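Local coordinates for protein flap endonuclease 1 (Methanocaldococcus jannaschii, PDB 1A76) that cuts 5' flaps from DNA as a structure-specific, magnesium-dependent nuclease of the XPG/RAD2 family, serving replication and repair, at residues Y174-L178 / Y179-R183; E196-L200 / N201-E205. All blocks are in the same frame, centred on the assembly; numbering follows the deposited sequence.

Overall arrangement
Contacts 1 and 2 follow one another along the chain within the I-domain, their centres 9 Å apart. Contact 1 is the turn that carries Asp-175, a predicted magnesium ligand, and its side chain lies about 4 Å from a bound manganese ion. Contact 2 is the passage from strand 196-199 into helix 200-207, further from the metals: the side chain of Ile-198 is about 14 Å from the manganese. The two are tied directly. Tyr-174 OH stands 2.6 Å from Glu-196 OE2, a probable hydrogen bond, Pro-182 O lies 2.9 Å from Leu-200 N, probably another, and Tyr-174 CE1 packs against Ile-198 CD1 at 3.4 Å.

Contact 1 (Y174-L178 / Y179-R183); sequences YDALL and YGAPR
The Tyr-179 ring turns back along the segment before it and sets its edge against Asp-175 O and Ala-176 CA, with CD1 3.4 Å from Asp-175 O. That placement follows from chi1 of -68°, which sets CG opposite its own carbonyl carbon and beside the backbone N. Ala-181, two residues on, brings its methyl back against Ala-176: CB is 3.0 Å from Ala-176 O, a tight approach, and 3.8 Å from Ala-176 CB. The same carbonyl is the main polar anchor. Ala-176 O accepts from Ala-181 N at 3.1 Å and from Tyr-179 N, also at 3.1 Å, the two donors arriving on opposite faces of the carbonyl plane, and Ser-158 OG of helix 153-162 adds a further bond. Gly-180 N donates to Leu-177 O at 2.9 Å, from well above that carbonyl's plane. With the bond from Ala-181 N this makes a Schellman motif closing the short helical turn 174-178; Gly-180 (phi 87°) takes its left-handed position, where a CB would jam against the preceding carbonyl. Leu-177 CD2 reaches Ala-181 O at 3.8 Å. An alanine in place of Tyr-179 would remove the ring that packs on Glu-154 and Phe-265, and would probably open a gap between this turn and helix 153-162.

Asp-175 lies in the helical part of this turn. Its carboxylate, predicted to bind the second magnesium, is also held by Val-3 N through OD1. The turn thus joins strand 168-170 to strand 183-186 at the metal site, with the Tyr-179 ring and the Ala-181 methyl against helix 153-162, while Ala-176 and Leu-177 lean on Val-184 and Leu-177 also meets Ile-198 of strand 196-199.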
loop_
_atom_site.group_PDB
_atom_site.type_symbol
_atom_site.label_atom_id
_atom_site.label_comp_id
_atom_site.label_asym_id
_atom_site.label_seq_id
_atom_site.Cartn_x
_atom_site.Cartn_y
_atom_site.Cartn_z
ATOM N N TYR A 174 2.759 5.880 -6.710
ATOM C CA TYR A 174 4.065 5.808 -7.356
ATOM C C TYR A 174 5.200 5.800 -6.323
ATOM O O TYR A 174 6.346 5.511 -6.647
ATOM C CB TYR A 174 4.241 7.000 -8.309
ATOM C CG TYR A 174 3.346 6.968 -9.527
ATOM C CD1 TYR A 174 3.680 6.205 -10.644
ATOM C CD2 TYR A 174 2.159 7.706 -9.567
ATOM C CE1 TYR A 174 2.850 6.177 -11.771
ATOM C CE2 TYR A 174 1.328 7.678 -10.694
ATOM C CZ TYR A 174 1.680 6.918 -11.782
ATOM O OH TYR A 174 0.867 6.890 -12.895
ATOM N N ASP A 175 4.857 6.101 -5.078
ATOM C CA ASP A 175 5.804 6.165 -3.970
ATOM C C ASP A 175 6.807 5.017 -3.800
ATOM O O ASP A 175 7.901 5.232 -3.293
ATOM C CB ASP A 175 5.030 6.358 -2.668
ATOM C CG ASP A 175 4.130 7.579 -2.705
ATOM O OD1 ASP A 175 3.173 7.578 -3.507
ATOM O OD2 ASP A 175 4.379 8.536 -1.938
ATOM N N ALA A 176 6.449 3.804 -4.207
ATOM C CA ALA A 176 7.368 2.672 -4.083
ATOM C C ALA A 176 8.678 2.937 -4.831
ATOM O O ALA A 176 9.730 2.396 -4.489
ATOM C CB ALA A 176 6.712 1.408 -4.631
ATOM N N LEU A 177 8.599 3.757 -5.870
ATOM C CA LEU A 177 9.758 4.100 -6.676
ATOM C C LEU A 177 10.785 4.829 -5.808
ATOM O O LEU A 177 11.990 4.636 -5.957
ATOM C CB LEU A 177 9.328 4.999 -7.845
ATOM C CG LEU A 177 8.400 4.360 -8.891
ATOM C CD1 LEU A 177 7.936 5.410 -9.887
ATOM C CD2 LEU A 177 9.136 3.220 -9.620
ATOM N N LEU A 178 10.291 5.660 -4.894
ATOM C CA LEU A 178 11.156 6.429 -3.997
ATOM C C LEU A 178 11.971 5.548 -3.050
ATOM O O LEU A 178 13.035 5.964 -2.564
ATOM C CB LEU A 178 10.317 7.429 -3.198
ATOM C CG LEU A 178 9.668 8.521 -4.052
ATOM C CD1 LEU A 178 8.864 9.457 -3.172
ATOM C CD2 LEU A 178 10.748 9.289 -4.793
ATOM N N TYR A 179 11.479 4.334 -2.794
ATOM C CA TYR A 179 12.193 3.401 -1.920
ATOM C C TYR A 179 13.094 2.493 -2.741
ATOM O O TYR A 179 13.654 1.524 -2.232
ATOM C CB TYR A 179 11.219 2.538 -1.111
ATOM C CG TYR A 179 10.441 3.307 -0.078
ATOM C CD1 TYR A 179 9.225 3.891 -0.405
ATOM C CD2 TYR A 179 10.918 3.444 1.230
ATOM C CE1 TYR A 179 8.498 4.594 0.527
ATOM C CE2 TYR A 179 10.185 4.154 2.183
ATOM C CZ TYR A 179 8.976 4.728 1.817
ATOM O OH TYR A 179 8.243 5.473 2.714
ATOM N N GLY A 180 13.247 2.811 -4.015
ATOM C CA GLY A 180 14.105 1.995 -4.847
ATOM C C GLY A 180 13.430 0.797 -5.495
ATOM O O GLY A 180 14.120 -0.075 -6.024
ATOM N N ALA A 181 12.101 0.721 -5.438
ATOM C CA ALA A 181 11.408 -0.400 -6.078
ATOM C C ALA A 181 11.760 -0.369 -7.570
ATOM O O ALA A 181 11.530 0.636 -8.246
ATOM C CB ALA A 181 9.915 -0.266 -5.907
ATOM N N PRO A 182 12.290 -1.477 -8.108
ATOM C CA PRO A 182 12.648 -1.475 -9.533
ATOM C C PRO A 182 11.430 -1.374 -10.443
ATOM O O PRO A 182 11.490 -0.784 -11.517
ATOM C CB PRO A 182 13.405 -2.794 -9.728
ATOM C CG PRO A 182 13.623 -3.344 -8.355
ATOM C CD PRO A 182 12.559 -2.781 -7.480
ATOM N N ARG A 183 10.316 -1.934 -9.999
ATOM C CA ARG A 183 9.105 -1.896 -10.801
ATOM C C ARG A 183 7.862 -1.751 -9.947
ATOM O O ARG A 183 7.772 -2.325 -8.867
ATOM C CB ARG A 183 8.971 -3.182 -11.610
ATOM C CG ARG A 183 9.722 -3.224 -12.914
ATOM C CD ARG A 183 9.656 -4.630 -13.501
ATOM N NE ARG A 183 10.981 -5.064 -13.919
ATOM C CZ ARG A 183 11.846 -5.705 -13.138
ATOM N NH1 ARG A 183 11.529 -6.012 -11.889
ATOM N NH2 ARG A 183 13.028 -6.051 -13.619
#

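Contact 2 (E196-L200 / N201-E205)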
loop_
_atom_site.group_PDB
_atom_site.type_symbol
_atom_site.label_atom_id
_atom_site.label_comp_id
_atom_site.label_asym_id
_atom_site.label_seq_id
_atom_site.Cartn_x
_atom_site.Cartn_y
_atom_site.Cartn_z
ATOM N N GLU A 196 -0.672 -0.756 -15.506
ATOM C CA GLU A 196 0.387 0.162 -15.891
ATOM C C GLU A 196 1.698 -0.166 -15.174
ATOM O O GLU A 196 1.753 -0.249 -13.939
ATOM C CB GLU A 196 -0.027 1.598 -15.575
ATOM C CG GLU A 196 1.143 2.589 -15.494
ATOM C CD GLU A 196 0.672 4.017 -15.252
ATOM O OE1 GLU A 196 -0.063 4.543 -16.105
ATOM O OE2 GLU A 196 1.029 4.608 -14.211
ATOM N N LEU A 197 2.750 -0.344 -15.960
ATOM C CA LEU A 197 4.051 -0.656 -15.400
ATOM C C LEU A 197 4.978 0.554 -15.433
ATOM O O LEU A 197 5.064 1.268 -16.442
ATOM C CB LEU A 197 4.692 -1.814 -16.175
ATOM C CG LEU A 197 6.145 -2.144 -15.815
ATOM C CD1 LEU A 197 6.192 -2.835 -14.468
ATOM C CD2 LEU A 197 6.760 -3.012 -16.895
ATOM N N ILE A 198 5.654 0.779 -14.311
ATOM C CA ILE A 198 6.624 1.862 -14.188
ATOM C C ILE A 198 7.942 1.196 -13.806
ATOM O O ILE A 198 8.027 0.521 -12.777
ATOM C CB ILE A 198 6.255 2.889 -13.075
ATOM C CG1 ILE A 198 4.902 3.547 -13.363
ATOM C CG2 ILE A 198 7.332 3.987 -13.011
ATOM C CD1 ILE A 198 3.764 3.039 -12.504
ATOM N N GLU A 199 8.955 1.351 -14.653
ATOM C CA GLU A 199 10.277 0.788 -14.378
ATOM C C GLU A 199 11.175 1.924 -13.925
ATOM O O GLU A 199 11.430 2.846 -14.695
ATOM C CB GLU A 199 10.882 0.139 -15.635
ATOM C CG GLU A 199 11.914 -0.941 -15.314
ATOM C CD GLU A 199 12.874 -1.231 -16.461
ATOM O OE1 GLU A 199 12.469 -1.075 -17.633
ATOM O OE2 GLU A 199 14.034 -1.621 -16.186
ATOM N N LEU A 200 11.653 1.850 -12.687
ATOM C CA LEU A 200 12.512 2.894 -12.112
ATOM C C LEU A 200 13.724 3.240 -12.988
ATOM O O LEU A 200 14.025 4.414 -13.201
ATOM C CB LEU A 200 12.976 2.484 -10.711
ATOM C CG LEU A 200 13.795 3.489 -9.869
ATOM C CD1 LEU A 200 12.981 4.765 -9.587
ATOM C CD2 LEU A 200 14.213 2.836 -8.548
ATOM N N ASN A 201 14.411 2.221 -13.494
ATOM C CA ASN A 201 15.564 2.451 -14.352
ATOM C C ASN A 201 15.172 3.302 -15.549
ATOM O O ASN A 201 15.910 4.196 -15.941
ATOM C CB ASN A 201 16.158 1.131 -14.847
ATOM C CG ASN A 201 17.551 1.309 -15.420
ATOM O OD1 ASN A 201 18.467 1.742 -14.722
ATOM N ND2 ASN A 201 17.715 0.985 -16.695
ATOM N N GLU A 202 14.013 3.018 -16.131
ATOM C CA GLU A 202 13.553 3.790 -17.277
ATOM C C GLU A 202 13.270 5.245 -16.898
ATOM O O GLU A 202 13.625 6.162 -17.645
ATOM C CB GLU A 202 12.295 3.161 -17.875
ATOM C CG GLU A 202 11.377 4.161 -18.564
ATOM C CD GLU A 202 10.380 3.489 -19.486
ATOM O OE1 GLU A 202 9.540 2.715 -18.986
ATOM O OE2 GLU A 202 10.439 3.730 -20.710
ATOM N N VAL A 203 12.620 5.450 -15.750
ATOM C CA VAL A 203 12.301 6.788 -15.270
ATOM C C VAL A 203 13.586 7.611 -15.150
ATOM O O VAL A 203 13.693 8.710 -15.687
ATOM C CB VAL A 203 11.616 6.762 -13.864
ATOM C CG1 VAL A 203 11.415 8.190 -13.360
ATOM C CG2 VAL A 203 10.268 6.061 -13.937
ATOM N N LEU A 204 14.569 7.058 -14.447
ATOM C CA LEU A 204 15.843 7.752 -14.228
ATOM C C LEU A 204 16.637 8.053 -15.504
ATOM O O LEU A 204 17.158 9.159 -15.661
ATOM C CB LEU A 204 16.699 6.943 -13.249
ATOM C CG LEU A 204 15.958 6.506 -11.982
ATOM C CD1 LEU A 204 16.928 5.908 -10.968
ATOM C CD2 LEU A 204 15.245 7.726 -11.388
ATOM N N GLU A 205 16.725 7.080 -16.412
ATOM C CA GLU A 205 17.464 7.268 -17.660
ATOM C C GLU A 205 16.781 8.292 -18.569
ATOM O O GLU A 205 17.442 9.160 -19.150
ATOM C CB GLU A 205 17.614 5.932 -18.406
ATOM C CG GLU A 205 18.474 4.880 -17.673
ATOM C CD GLU A 205 19.975 5.132 -17.758
ATOM O OE1 GLU A 205 20.397 6.220 -18.210
ATOM O OE2 GLU A 205 20.739 4.229 -17.357
#
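A strand-to-helix junction is built here, with Glu-199 in the N-cap position of helix 200-207. Its backbone carbonyl is the first to be gripped by the helix: Val-203 N donates to Glu-199 O at 3.1 Å, lying in the carbonyl plane. One residue on, Leu-204 N reaches Leu-200 O at 3.0 Å, almost straight at 175°, so the regular helical pattern is established from the first turn.

Two apolar pairs pack across the junction. Ile-198 CG2 meets Val-203 CG2 at 3.7 Å, methyl against methyl, and the same Val-203 branch also lies over Glu-199 O. Val-203 CG2 is beside its backbone N, while CG1 takes the position opposite it (chi1 175°); this turns CG2 back to the end of the strand. One turn apart on the helix (i, i+4), Leu-200 and Leu-204 cross at an angle, CG of the first 4.1 Å from CD1 of the second. The Glu-199 and Glu-202 side chains draw together at their CB atoms, 4.0 Å apart. Further out, Glu-199 OE1 and Glu-202 OE1 are 5.0 Å apart, like charges that are likely to disfavour each other mildly. Glu-199 runs beside Asn-201 in the same direction, its OE2 3.7 Å from Asn-201 CB.

Strand and helix segments meet at 60° with their axes 7.0 Å apart at the nearest approach. Strand 196-199 lies in the mixed sheet between strands 12-13 and 183-186, antiparallel to both, with backbone bonds from Leu-197 to Asn-12 and from Ile-198 to Val-184. Beyond the cap, Glu-202 rests on Pro-10 in the neighbouring loop, and Ile-198 touches Lys-11 beside it.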